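Luciferase-like monooxygenase (Streptomyces bottropensis, PDB 7BIP) probably acts as a monooxygenase in the biosynthesis of the aromatic polyketide rishirilide, using a luciferase-like TIM-barrel scaffold. Local coordinates at residues F8-P13 with E49-S54; V40-E44 with P57-L61; P170-V174 with T224-H229; C234-E238 with R337-F342; A250-A254 with S327-P331. One frame throughout, in Å; residues are numbered along the deposited sequence.

Interaction 1: residues F8-P13 with E49-S54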
# COMPACT_ATOMS: atom_id res chain seq x y z
N PHE A 8 1.21 16.70 0.95
CA PHE A 8 0.66 16.75 -0.39
C PHE A 8 1.80 17.10 -1.34
O PHE A 8 2.31 18.22 -1.29
CB PHE A 8 -0.43 17.82 -0.45
CG PHE A 8 -1.27 17.83 -1.70
CD1 PHE A 8 -2.65 17.85 -1.61
CD2 PHE A 8 -0.69 17.88 -2.96
CE1 PHE A 8 -3.44 17.88 -2.75
CE2 PHE A 8 -1.48 17.92 -4.10
CZ PHE A 8 -2.86 17.91 -3.99
N PRO A 9 2.23 16.19 -2.23
CA PRO A 9 3.34 16.53 -3.13
C PRO A 9 2.87 17.39 -4.30
O PRO A 9 1.90 17.07 -4.98
CB PRO A 9 3.82 15.15 -3.62
CG PRO A 9 2.62 14.30 -3.54
CD PRO A 9 1.78 14.80 -2.38
N THR A 10 3.57 18.51 -4.51
CA THR A 10 3.39 19.35 -5.69
C THR A 10 4.78 19.52 -6.27
O THR A 10 5.46 20.53 -6.03
CB THR A 10 2.72 20.69 -5.35
OG1 THR A 10 3.39 21.29 -4.23
CG2 THR A 10 1.29 20.47 -4.99
N VAL A 11 5.23 18.51 -7.01
CA VAL A 11 6.63 18.40 -7.39
C VAL A 11 6.73 17.40 -8.53
O VAL A 11 5.95 16.45 -8.61
CB VAL A 11 7.50 17.96 -6.18
CG1 VAL A 11 7.05 16.59 -5.66
CG2 VAL A 11 8.97 17.96 -6.56
N GLY A 12 7.67 17.64 -9.43
CA GLY A 12 7.96 16.73 -10.51
C GLY A 12 9.42 16.37 -10.53
O GLY A 12 10.23 16.96 -9.81
N PRO A 13 9.80 15.41 -11.37
CA PRO A 13 11.16 14.85 -11.30
C PRO A 13 12.26 15.87 -11.58
O PRO A 13 13.39 15.68 -11.12
CB PRO A 13 11.16 13.73 -12.34
CG PRO A 13 9.88 13.85 -13.10
CD PRO A 13 8.92 14.63 -12.26
N GLU A 49 2.26 16.77 -11.72
CA GLU A 49 3.05 17.24 -10.58
C GLU A 49 2.16 17.59 -9.39
O GLU A 49 2.58 17.45 -8.24
CB GLU A 49 3.91 18.43 -11.00
CG GLU A 49 5.03 18.04 -11.94
CD GLU A 49 5.32 19.08 -13.00
OE1 GLU A 49 5.50 20.27 -12.65
OE2 GLU A 49 5.34 18.71 -14.19
N TYR A 50 0.93 18.05 -9.65
CA TYR A 50 -0.05 18.25 -8.60
C TYR A 50 -0.54 16.92 -8.03
O TYR A 50 -1.48 16.31 -8.54
CB TYR A 50 -1.24 19.07 -9.13
CG TYR A 50 -2.29 19.43 -8.11
CD1 TYR A 50 -2.09 20.47 -7.21
CD2 TYR A 50 -3.49 18.73 -8.04
CE1 TYR A 50 -3.06 20.81 -6.27
CE2 TYR A 50 -4.46 19.05 -7.11
CZ TYR A 50 -4.25 20.09 -6.23
OH TYR A 50 -5.22 20.40 -5.31
N GLY A 51 0.12 16.44 -6.97
CA GLY A 51 -0.31 15.26 -6.25
C GLY A 51 0.20 13.94 -6.78
O GLY A 51 0.06 12.92 -6.10
N GLY A 52 0.80 13.92 -7.98
CA GLY A 52 0.99 12.67 -8.71
C GLY A 52 2.05 11.74 -8.15
O GLY A 52 2.05 10.56 -8.52
N TYR A 53 2.95 12.24 -7.30
CA TYR A 53 3.83 11.33 -6.57
C TYR A 53 3.07 10.45 -5.60
O TYR A 53 3.67 9.52 -5.04
CB TYR A 53 4.90 12.09 -5.78
CG TYR A 53 6.10 12.53 -6.57
CD1 TYR A 53 6.06 12.61 -7.97
CD2 TYR A 53 7.29 12.87 -5.94
CE1 TYR A 53 7.16 13.02 -8.70
CE2 TYR A 53 8.41 13.28 -6.67
CZ TYR A 53 8.33 13.37 -8.05
OH TYR A 53 9.43 13.78 -8.78
N SER A 54 1.78 10.69 -5.37
CA SER A 54 1.01 9.87 -4.44
C SER A 54 -0.23 9.29 -5.11
O SER A 54 -1.37 9.66 -4.78
CB SER A 54 0.64 10.69 -3.20
OG SER A 54 0.05 9.81 -2.25
O HOH W 1 3.77 15.15 -7.23

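Interaction 2: residues V40-E44 with P57-L61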
# COMPACT_ATOMS: atom_id res chain seq x y z
N VAL A 40 -0.57 12.30 10.57
CA VAL A 40 0.09 12.48 9.29
C VAL A 40 -0.93 12.14 8.20
O VAL A 40 -1.53 11.06 8.23
CB VAL A 40 1.34 11.58 9.15
CG1 VAL A 40 1.93 11.70 7.75
CG2 VAL A 40 2.39 11.95 10.21
N LYS A 41 -1.13 13.06 7.26
CA LYS A 41 -2.12 12.90 6.20
C LYS A 41 -1.40 12.91 4.85
O LYS A 41 -0.36 13.55 4.70
CB LYS A 41 -3.16 14.04 6.27
CG LYS A 41 -4.20 14.07 5.15
CD LYS A 41 -5.22 15.19 5.41
CE LYS A 41 -6.17 14.84 6.55
NZ LYS A 41 -6.94 16.07 6.95
N THR A 42 -1.93 12.19 3.87
CA THR A 42 -1.50 12.40 2.49
C THR A 42 -2.67 12.13 1.56
O THR A 42 -3.77 11.78 2.00
CB THR A 42 -0.26 11.56 2.15
OG1 THR A 42 0.32 12.07 0.94
CG2 THR A 42 -0.63 10.09 1.94
N VAL A 43 -2.41 12.26 0.26
CA VAL A 43 -3.46 12.42 -0.74
C VAL A 43 -3.38 11.31 -1.79
O VAL A 43 -2.46 10.50 -1.80
CB VAL A 43 -3.36 13.80 -1.42
CG1 VAL A 43 -3.21 14.88 -0.37
CG2 VAL A 43 -2.18 13.81 -2.38
N GLU A 44 -4.37 11.29 -2.68
CA GLU A 44 -4.38 10.40 -3.85
C GLU A 44 -4.56 11.24 -5.10
O GLU A 44 -5.58 11.92 -5.25
CB GLU A 44 -5.50 9.36 -3.76
CG GLU A 44 -5.50 8.38 -4.95
CD GLU A 44 -6.58 7.32 -4.85
OE1 GLU A 44 -7.20 7.20 -3.77
OE2 GLU A 44 -6.81 6.60 -5.85
N PRO A 57 -2.22 6.60 -1.46
CA PRO A 57 -1.85 7.08 -0.11
C PRO A 57 -1.63 5.96 0.88
O PRO A 57 -0.80 6.12 1.79
CB PRO A 57 -3.05 7.96 0.28
CG PRO A 57 -4.17 7.47 -0.59
CD PRO A 57 -3.52 7.13 -1.89
N VAL A 58 -2.34 4.85 0.75
CA VAL A 58 -2.18 3.75 1.69
C VAL A 58 -0.74 3.24 1.68
O VAL A 58 -0.21 2.84 2.72
CB VAL A 58 -3.19 2.63 1.38
CG1 VAL A 58 -2.86 1.34 2.15
CG2 VAL A 58 -4.59 3.11 1.69
N THR A 59 -0.09 3.22 0.50
CA THR A 59 1.28 2.71 0.42
C THR A 59 2.24 3.59 1.22
O THR A 59 3.07 3.09 1.99
CB THR A 59 1.74 2.62 -1.04
OG1 THR A 59 0.91 1.68 -1.74
CG2 THR A 59 3.20 2.16 -1.14
N PHE A 60 2.10 4.92 1.09
CA PHE A 60 2.91 5.80 1.92
C PHE A 60 2.54 5.67 3.40
O PHE A 60 3.42 5.62 4.27
CB PHE A 60 2.76 7.26 1.49
CG PHE A 60 3.45 8.20 2.43
CD1 PHE A 60 4.82 8.37 2.35
CD2 PHE A 60 2.75 8.87 3.43
CE1 PHE A 60 5.50 9.20 3.24
CE2 PHE A 60 3.41 9.71 4.32
CZ PHE A 60 4.80 9.88 4.22
N LEU A 61 1.24 5.67 3.71
CA LEU A 61 0.85 5.68 5.12
C LEU A 61 1.23 4.38 5.84
O LEU A 61 1.44 4.39 7.05
CB LEU A 61 -0.64 5.96 5.25
CG LEU A 61 -1.07 7.37 4.82
CD1 LEU A 61 -2.59 7.43 4.73
CD2 LEU A 61 -0.50 8.45 5.75

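Interaction 3: residues P170-V174 with T224-H229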
# COMPACT_ATOMS: atom_id res chain seq x y z
N PRO A 170 -12.30 1.97 11.23
CA PRO A 170 -11.75 3.32 11.31
C PRO A 170 -12.82 4.38 11.07
O PRO A 170 -13.80 4.16 10.36
CB PRO A 170 -10.70 3.34 10.20
CG PRO A 170 -10.28 1.92 10.07
CD PRO A 170 -11.55 1.14 10.26
N ARG A 171 -12.62 5.54 11.70
CA ARG A 171 -13.47 6.70 11.45
C ARG A 171 -13.56 6.95 9.95
O ARG A 171 -12.56 6.88 9.24
CB ARG A 171 -12.90 7.93 12.15
CG ARG A 171 -13.85 9.13 12.18
CD ARG A 171 -13.16 10.38 12.74
NE ARG A 171 -12.62 10.15 14.07
CZ ARG A 171 -13.32 10.31 15.20
NH1 ARG A 171 -14.59 10.70 15.14
NH2 ARG A 171 -12.74 10.08 16.37
N ILE A 172 -14.77 7.26 9.47
CA ILE A 172 -15.00 7.59 8.07
C ILE A 172 -15.27 9.09 7.98
O ILE A 172 -16.16 9.60 8.67
CB ILE A 172 -16.18 6.78 7.48
CG1 ILE A 172 -15.83 5.29 7.39
CG2 ILE A 172 -16.56 7.30 6.08
CD1 ILE A 172 -17.04 4.43 6.96
N LEU A 173 -14.51 9.78 7.13
CA LEU A 173 -14.77 11.19 6.85
C LEU A 173 -15.01 11.36 5.36
O LEU A 173 -14.38 10.70 4.54
CB LEU A 173 -13.60 12.07 7.30
CG LEU A 173 -13.23 11.87 8.76
CD1 LEU A 173 -12.01 10.96 8.84
CD2 LEU A 173 -12.97 13.21 9.45
N VAL A 174 -15.93 12.26 5.01
CA VAL A 174 -16.30 12.51 3.62
C VAL A 174 -15.85 13.92 3.26
O VAL A 174 -16.24 14.89 3.93
CB VAL A 174 -17.80 12.32 3.39
CG1 VAL A 174 -18.19 12.81 2.01
CG2 VAL A 174 -18.16 10.85 3.56
N THR A 224 -17.28 15.20 17.31
CA THR A 224 -16.15 15.73 18.07
C THR A 224 -15.24 16.53 17.13
O THR A 224 -15.44 16.57 15.92
CB THR A 224 -15.35 14.62 18.74
OG1 THR A 224 -14.60 13.91 17.74
CG2 THR A 224 -16.27 13.65 19.48
N GLU A 225 -14.21 17.15 17.71
CA GLU A 225 -13.27 17.89 16.88
C GLU A 225 -12.51 17.00 15.92
O GLU A 225 -11.99 17.49 14.91
CB GLU A 225 -12.29 18.68 17.77
CG GLU A 225 -11.51 17.83 18.74
CD GLU A 225 -10.53 18.65 19.56
OE1 GLU A 225 -9.85 18.08 20.44
OE2 GLU A 225 -10.43 19.86 19.31
N GLU A 226 -12.45 15.69 16.18
CA GLU A 226 -11.79 14.78 15.24
C GLU A 226 -12.68 14.38 14.07
O GLU A 226 -12.19 13.71 13.14
CB GLU A 226 -11.29 13.53 15.98
CG GLU A 226 -10.01 13.79 16.76
CD GLU A 226 -9.59 12.61 17.61
OE1 GLU A 226 -10.35 12.23 18.52
OE2 GLU A 226 -8.48 12.07 17.37
N ASP A 227 -13.94 14.79 14.07
CA ASP A 227 -14.86 14.49 12.97
C ASP A 227 -14.87 15.57 11.90
O ASP A 227 -15.58 15.42 10.90
CB ASP A 227 -16.28 14.30 13.51
CG ASP A 227 -16.44 13.01 14.27
OD1 ASP A 227 -16.05 11.95 13.72
OD2 ASP A 227 -16.94 13.04 15.41
N ILE A 228 -14.11 16.65 12.08
CA ILE A 228 -14.11 17.78 11.16
C ILE A 228 -12.66 18.11 10.84
O ILE A 228 -11.90 18.50 11.73
CB ILE A 228 -14.83 19.00 11.75
CG1 ILE A 228 -16.31 18.69 12.03
CG2 ILE A 228 -14.71 20.20 10.82
CD1 ILE A 228 -16.98 19.76 12.87
N HIS A 229 -12.28 17.93 9.57
CA HIS A 229 -10.90 18.13 9.12
C HIS A 229 -10.85 19.25 8.09
O HIS A 229 -11.72 19.37 7.24
CB HIS A 229 -10.34 16.86 8.46
CG HIS A 229 -9.85 15.83 9.43
ND1 HIS A 229 -8.65 15.17 9.28
CD2 HIS A 229 -10.42 15.31 10.54
CE1 HIS A 229 -8.49 14.31 10.26
NE2 HIS A 229 -9.56 14.37 11.04

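Interaction 4: residues C234-E238 with R337-F342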
# COMPACT_ATOMS: atom_id res chain seq x y z
N CYS A 234 1.03 25.66 5.26
CA CYS A 234 1.62 26.16 6.50
C CYS A 234 3.12 26.32 6.32
O CYS A 234 3.81 25.38 5.89
CB CYS A 234 1.31 25.21 7.67
SG CYS A 234 2.02 25.75 9.21
N TYR A 235 3.62 27.51 6.64
CA TYR A 235 5.06 27.78 6.60
C TYR A 235 5.37 28.76 7.72
O TYR A 235 4.78 29.85 7.77
CB TYR A 235 5.48 28.35 5.23
CG TYR A 235 6.97 28.42 5.05
CD1 TYR A 235 7.64 27.49 4.26
CD2 TYR A 235 7.73 29.40 5.67
CE1 TYR A 235 9.01 27.55 4.10
CE2 TYR A 235 9.09 29.47 5.52
CZ TYR A 235 9.73 28.54 4.73
OH TYR A 235 11.09 28.59 4.56
N LEU A 236 6.30 28.39 8.61
CA LEU A 236 6.68 29.24 9.73
C LEU A 236 8.16 29.56 9.66
O LEU A 236 8.97 28.71 9.31
CB LEU A 236 6.36 28.56 11.08
CG LEU A 236 4.96 28.71 11.67
CD1 LEU A 236 3.90 28.12 10.77
CD2 LEU A 236 4.88 28.05 13.06
N ALA A 237 8.50 30.80 10.02
CA ALA A 237 9.89 31.19 10.24
C ALA A 237 9.90 32.27 11.31
O ALA A 237 8.89 32.96 11.52
CB ALA A 237 10.57 31.67 8.96
N GLU A 238 11.04 32.42 12.00
CA GLU A 238 11.15 33.49 12.99
C GLU A 238 11.00 34.86 12.36
O GLU A 238 10.47 35.79 12.98
CB GLU A 238 12.49 33.40 13.73
CG GLU A 238 12.63 32.16 14.63
CD GLU A 238 11.97 32.35 15.99
OE1 GLU A 238 11.26 33.36 16.19
OE2 GLU A 238 12.16 31.48 16.88
N ARG A 337 11.73 22.96 9.95
CA ARG A 337 11.71 24.18 10.76
C ARG A 337 10.28 24.61 11.06
O ARG A 337 9.96 24.97 12.20
CB ARG A 337 12.46 25.31 10.05
CG ARG A 337 12.33 26.66 10.77
CD ARG A 337 13.19 27.73 10.12
NE ARG A 337 12.70 28.09 8.80
CZ ARG A 337 13.24 29.04 8.05
NH1 ARG A 337 14.30 29.72 8.49
NH2 ARG A 337 12.72 29.30 6.86
N THR A 338 9.40 24.56 10.04
CA THR A 338 8.00 24.88 10.25
C THR A 338 7.41 24.01 11.34
O THR A 338 6.73 24.50 12.25
CB THR A 338 7.21 24.69 8.95
OG1 THR A 338 7.58 25.70 8.00
CG2 THR A 338 5.70 24.77 9.20
N MET A 339 7.68 22.70 11.28
CA MET A 339 7.10 21.80 12.27
C MET A 339 7.69 22.06 13.65
O MET A 339 6.96 22.05 14.65
CB MET A 339 7.31 20.35 11.84
CG MET A 339 6.47 19.97 10.63
SD MET A 339 6.92 18.33 10.05
CE MET A 339 6.42 17.32 11.44
N ARG A 340 9.01 22.29 13.73
CA ARG A 340 9.64 22.54 15.03
C ARG A 340 9.13 23.83 15.66
O ARG A 340 8.88 23.88 16.87
CB ARG A 340 11.16 22.56 14.88
CG ARG A 340 11.74 21.19 14.58
CD ARG A 340 13.23 21.11 14.86
NE ARG A 340 13.71 19.74 14.68
CZ ARG A 340 14.33 19.30 13.60
NH1 ARG A 340 14.57 20.12 12.58
NH2 ARG A 340 14.73 18.03 13.52
N LEU A 341 8.96 24.89 14.86
CA LEU A 341 8.46 26.14 15.42
C LEU A 341 7.01 26.00 15.87
O LEU A 341 6.62 26.52 16.92
CB LEU A 341 8.59 27.27 14.39
CG LEU A 341 10.00 27.80 14.15
CD1 LEU A 341 10.01 28.78 12.95
CD2 LEU A 341 10.58 28.48 15.39
N PHE A 342 6.20 25.28 15.09
CA PHE A 342 4.81 25.06 15.48
C PHE A 342 4.75 24.27 16.78
O PHE A 342 3.96 24.59 17.67
CB PHE A 342 4.05 24.34 14.37
CG PHE A 342 2.56 24.46 14.49
CD1 PHE A 342 1.86 25.38 13.71
CD2 PHE A 342 1.84 23.67 15.38
CE1 PHE A 342 0.49 25.50 13.82
CE2 PHE A 342 0.46 23.80 15.48
CZ PHE A 342 -0.20 24.71 14.71
O HOH W 2 6.54 24.43 5.67
O HOH W 3 10.51 27.10 7.61

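Interaction 5: residues A250-A254 with S327-P331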
# COMPACT_ATOMS: atom_id res chain seq x y z
N ALA A 250 5.99 28.78 -2.22
CA ALA A 250 5.43 27.43 -2.16
C ALA A 250 3.97 27.42 -2.58
O ALA A 250 3.55 26.60 -3.40
CB ALA A 250 5.60 26.87 -0.75
N SER A 251 3.17 28.33 -2.01
CA SER A 251 1.76 28.41 -2.38
C SER A 251 1.60 28.76 -3.85
O SER A 251 0.67 28.27 -4.52
CB SER A 251 1.04 29.45 -1.50
OG SER A 251 0.87 28.95 -0.18
N GLU A 252 2.50 29.58 -4.39
CA GLU A 252 2.48 29.89 -5.81
C GLU A 252 2.76 28.64 -6.64
O GLU A 252 2.07 28.38 -7.64
CB GLU A 252 3.52 30.97 -6.12
CG GLU A 252 3.35 31.64 -7.48
CD GLU A 252 4.69 31.99 -8.11
OE1 GLU A 252 4.70 32.77 -9.09
OE2 GLU A 252 5.73 31.48 -7.64
N ARG A 253 3.77 27.87 -6.25
CA ARG A 253 4.13 26.66 -6.99
C ARG A 253 2.99 25.65 -6.99
O ARG A 253 2.70 25.04 -8.02
CB ARG A 253 5.40 26.04 -6.39
CG ARG A 253 5.68 24.62 -6.85
CD ARG A 253 6.27 24.62 -8.24
NE ARG A 253 6.45 23.27 -8.78
CZ ARG A 253 5.57 22.66 -9.57
NH1 ARG A 253 4.44 23.28 -9.90
NH2 ARG A 253 5.81 21.44 -10.02
N ALA A 254 2.34 25.46 -5.84
CA ALA A 254 1.22 24.54 -5.77
C ALA A 254 0.05 25.02 -6.61
O ALA A 254 -0.60 24.23 -7.30
CB ALA A 254 0.80 24.34 -4.31
N SER A 327 6.24 21.55 -0.45
CA SER A 327 5.84 22.10 -1.74
C SER A 327 7.03 22.31 -2.66
O SER A 327 7.98 23.03 -2.32
CB SER A 327 5.10 23.43 -1.59
OG SER A 327 4.66 23.88 -2.87
N GLY A 328 6.99 21.69 -3.84
CA GLY A 328 8.01 21.93 -4.83
C GLY A 328 9.36 21.47 -4.34
O GLY A 328 9.50 20.42 -3.71
N ALA A 329 10.38 22.28 -4.64
CA ALA A 329 11.73 22.00 -4.20
C ALA A 329 12.03 22.59 -2.83
O ALA A 329 13.21 22.76 -2.49
CB ALA A 329 12.73 22.53 -5.23
N MET A 330 11.00 22.93 -2.04
CA MET A 330 11.20 23.44 -0.69
C MET A 330 12.12 22.49 0.08
O MET A 330 11.80 21.29 0.19
CB MET A 330 9.89 23.60 0.07
CG MET A 330 10.09 23.86 1.58
SD MET A 330 8.58 23.98 2.57
CE MET A 330 7.59 25.01 1.49
N PRO A 331 13.25 22.96 0.58
CA PRO A 331 14.16 22.08 1.31
C PRO A 331 13.45 21.40 2.46
O PRO A 331 12.59 21.99 3.12
CB PRO A 331 15.25 23.04 1.82
CG PRO A 331 15.22 24.19 0.87
CD PRO A 331 13.81 24.31 0.38

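Interaction 1: residues F8-P13 with E49-S54
F8 and Y50 meet ring to ring, with F8 CZ lying over one face of the Y50 ring, 3.4 Å from Y50 CZ. The ring planes are inclined at 52°, an oblique meeting. F8 CG stands anti to the backbone N (chi1 -170°), which carries the ring forward until CE2 also reaches G51. Replacing Y50 with an alanine would remove the face under F8 CZ and is likely to set the F8 ring freer to turn. At the other end V11 CG1 sits over the face of the Y53 ring, 4.0 Å from its centroid, in a CH-pi contact. The Y53 hydroxyl runs on to P13, where OH comes 3.6 Å from CD, and bonds to K16 O. P9 CG rests on Y53 CB. Between these side chains the backbones form a single bridge at T10 and Y50: G51 N donates to P9 O (2.7 Å), V11 N to E49 O (3.1 Å). A water further joins V11 O, E49 O and Y53 N. These are the loops after the first two barrel strands, at the C-terminal rim where TIM-barrel enzymes keep their active sites.

Interaction 2: residues V40-E44 with P57-L61
E44 crosses P57, the first residue of helix 57-67, at a slant. Its CB approaches P57 CD to 3.5 Å and also brushes CG of that ring. CG comes next, anti to the backbone N (chi1 -178°), and lies 3.9 Å from P57 CD. Beyond it the chain stays extended; OE1 is still 4.1 Å from P57 CD and takes a bond from L79 N, while OE2 pairs with the Y46 hydroxyl. The other edge of the proline is met by T42, whose CG2 lies 3.6 Å from P57 CB. That methyl also touches F60 CD2 and L61 CG, so three helix residues close round it, while T42 OG1 turns elsewhere, to L7 O. V43 O adds a backbone contact at P57 CB (3.3 Å). A glycine in place of P57 would lose the ring carbons on which T42 CG2 and E44 CB rest, and would probably open a gap between strand and helix. Farther along, V40 CG1 lies at the edge of the F60 ring, and L61 CD2 reaches V40 O. The axes of strand 40-42 and helix 57-61 run at 152°, nearly antiparallel, as strand and returning helix do in a beta-alpha-beta unit. Chemically the join is mainly apolar, methyls, ring carbons and methylenes with two backbone carbonyls against them; the polar ends of T42 and E44 find their partners in other parts of the fold.

Interaction 3: residues P170-V174 with T224-H229
R171 and D227 form a salt bridge at the N-terminal end of the barrel, where strands 171-175 and 228-236 begin and their side chains face each other across the interior. R171 CG is anti to the backbone N (chi1 -168°), and a bend at chi3 turns the guanidinium toward the 224-227 turn. D227 OD1 lies at the guanidinium edge, bonded to NH1, although the modelled 2.4 Å is too short to be taken literally. The two planes are inclined at 66°, so the groups do not make a flat two-pronged pair. E226 approaches differently: its CB lies over one face of the guanidinium, 3.8 Å from R171 NH2. E226 OE1 is well out of the guanidinium plane, a long ion pair with no N-H pointing at it, while OE2 bonds to H38.

The D227 carboxylate is braced from its own turn, since T224 N donates to the anti lone pair of OD2 at 2.9 Å. T224 OG1 in turn accepts from E226 N at 3.2 Å, an ST turn. Deeper in the barrel, L173 CD2 comes 3.5 Å from H229 CD2, and the same methyl also meets the carbonyl oxygens of E226 and D227. H229 ND1 bonds to K41 NZ, linking this layer to strand 39-42. The contact spans strand 192-195, which lies between the two strands in the sheet; strand 103-107 flanks R171 and L173 on their other side, and helix 202-218 packs on D227 and I228.

Interaction 4: residues C234-E238 with R337-F342
T338, with CG2 anti to its own nitrogen and OG1 anti to the carbonyl carbon (chi1 -70°), sends its hydroxyl to the backbone of L236 and its methyl to C234. It thereby fastens the late helix 332-345 to strand 228-236 of the TIM barrel, the axes of strand 234-236 and helix 337-342 crossing at 76°. L236 N donates to T338 OG1 almost straight, 3.0 Å long and at 172°, and the same oxygen sits over one face of the Y235 ring. C234 SG meets T338 CG2 at 3.8 Å. A water joins T338 OG1 to C234 O, while E334 O is a further partner of the hydroxyl. L236 lies across the helix: its CD2 rests on L341 CB and on the backbone of F342, 3.7 Å from F342 N. L341 CD1 in turn covers A237 CA (3.6 Å), and L341 CD2 comes up to E238 OE2.

R337 is extended as far as CD and then bends, which brings its guanidinium beneath A237 CB, the methyl lying over the centre of the flat group. NH2 donates to Y235 OH in the guanidinium plane (2.9 Å). The tyrosine hydroxyl also bonds to E334, and NH2 has a salt bridge to E242 on helix 240-262. At the edge of the guanidinium, a water 2.7 Å from R337 NE donates onward to L236 O.

Interaction 5: residues A250-A254 with S327-P331
A250 and R253, about one turn apart on helix 240-262, face the type II' beta turn that runs from S327 to M330 and leads into helix 332-345. In the turn M330 N donates to S327 O, and G328 takes a positive phi that favours glycine. A side chain there would also press on the helix, since the place of its first carbon falls only 3.1 Å from R253 CG. The approach is closest at A250 and S327, whose CA atoms are 5.4 Å apart.

With chi1 at -176°, S327 turns OG away from its own nitrogen and donates to A250 O at 3.0 Å. The hydroxyl comes in from above the carbonyl plane, 39° out of it, and the C=O...donor angle is a bent 111°. The carbonyl oxygen keeps its own helical bond from A254 N as well, so two donors grip it. Beside this bond the A250 methyl meets S327 CB at 3.6 Å. The same methyl also meets M330, which is extended to SD and then bent at chi3, setting CE 3.5 Å from A250 CB. R253 takes part through its aliphatic stem, CG lying 4.1 Å from G328 CA, while its guanidinium forms salt bridges with E15 and E49.

Chemically, one hydroxyl does most of the polar work: S327 OG, also bonded to T10 OG1, ties a helix carbonyl to the loop, while the methyl of A250 packs against S327 CB and M330 CE, an apolar patch beside the bond.

How the interactions relate
Interactions 1 and 2 lie about 12 Å apart (centres) and alternate along the chain, both using the loop after strand 39-42; S54 OG reaches V43 O, and both touch the second subunit. Interaction 1 also touches interaction 5, centres about 10 Å apart, through the E49-R253 salt bridge and T10 with S327. Interactions 2, 3 and 4 reach the same parallel barrel sheet, with K41 NZ probably bonding H229 ND1 between interactions 2 and 3. Interactions 3 and 4 sit toward opposite ends of strand 228-236. Interaction 5 falls between the two segments of interaction 4, which it touches at Y235 and M330. Interactions 1 and 5 gather loops and a helix at the C-terminal rim, while 2, 3 and 4 join barrel strands to helices or other strands.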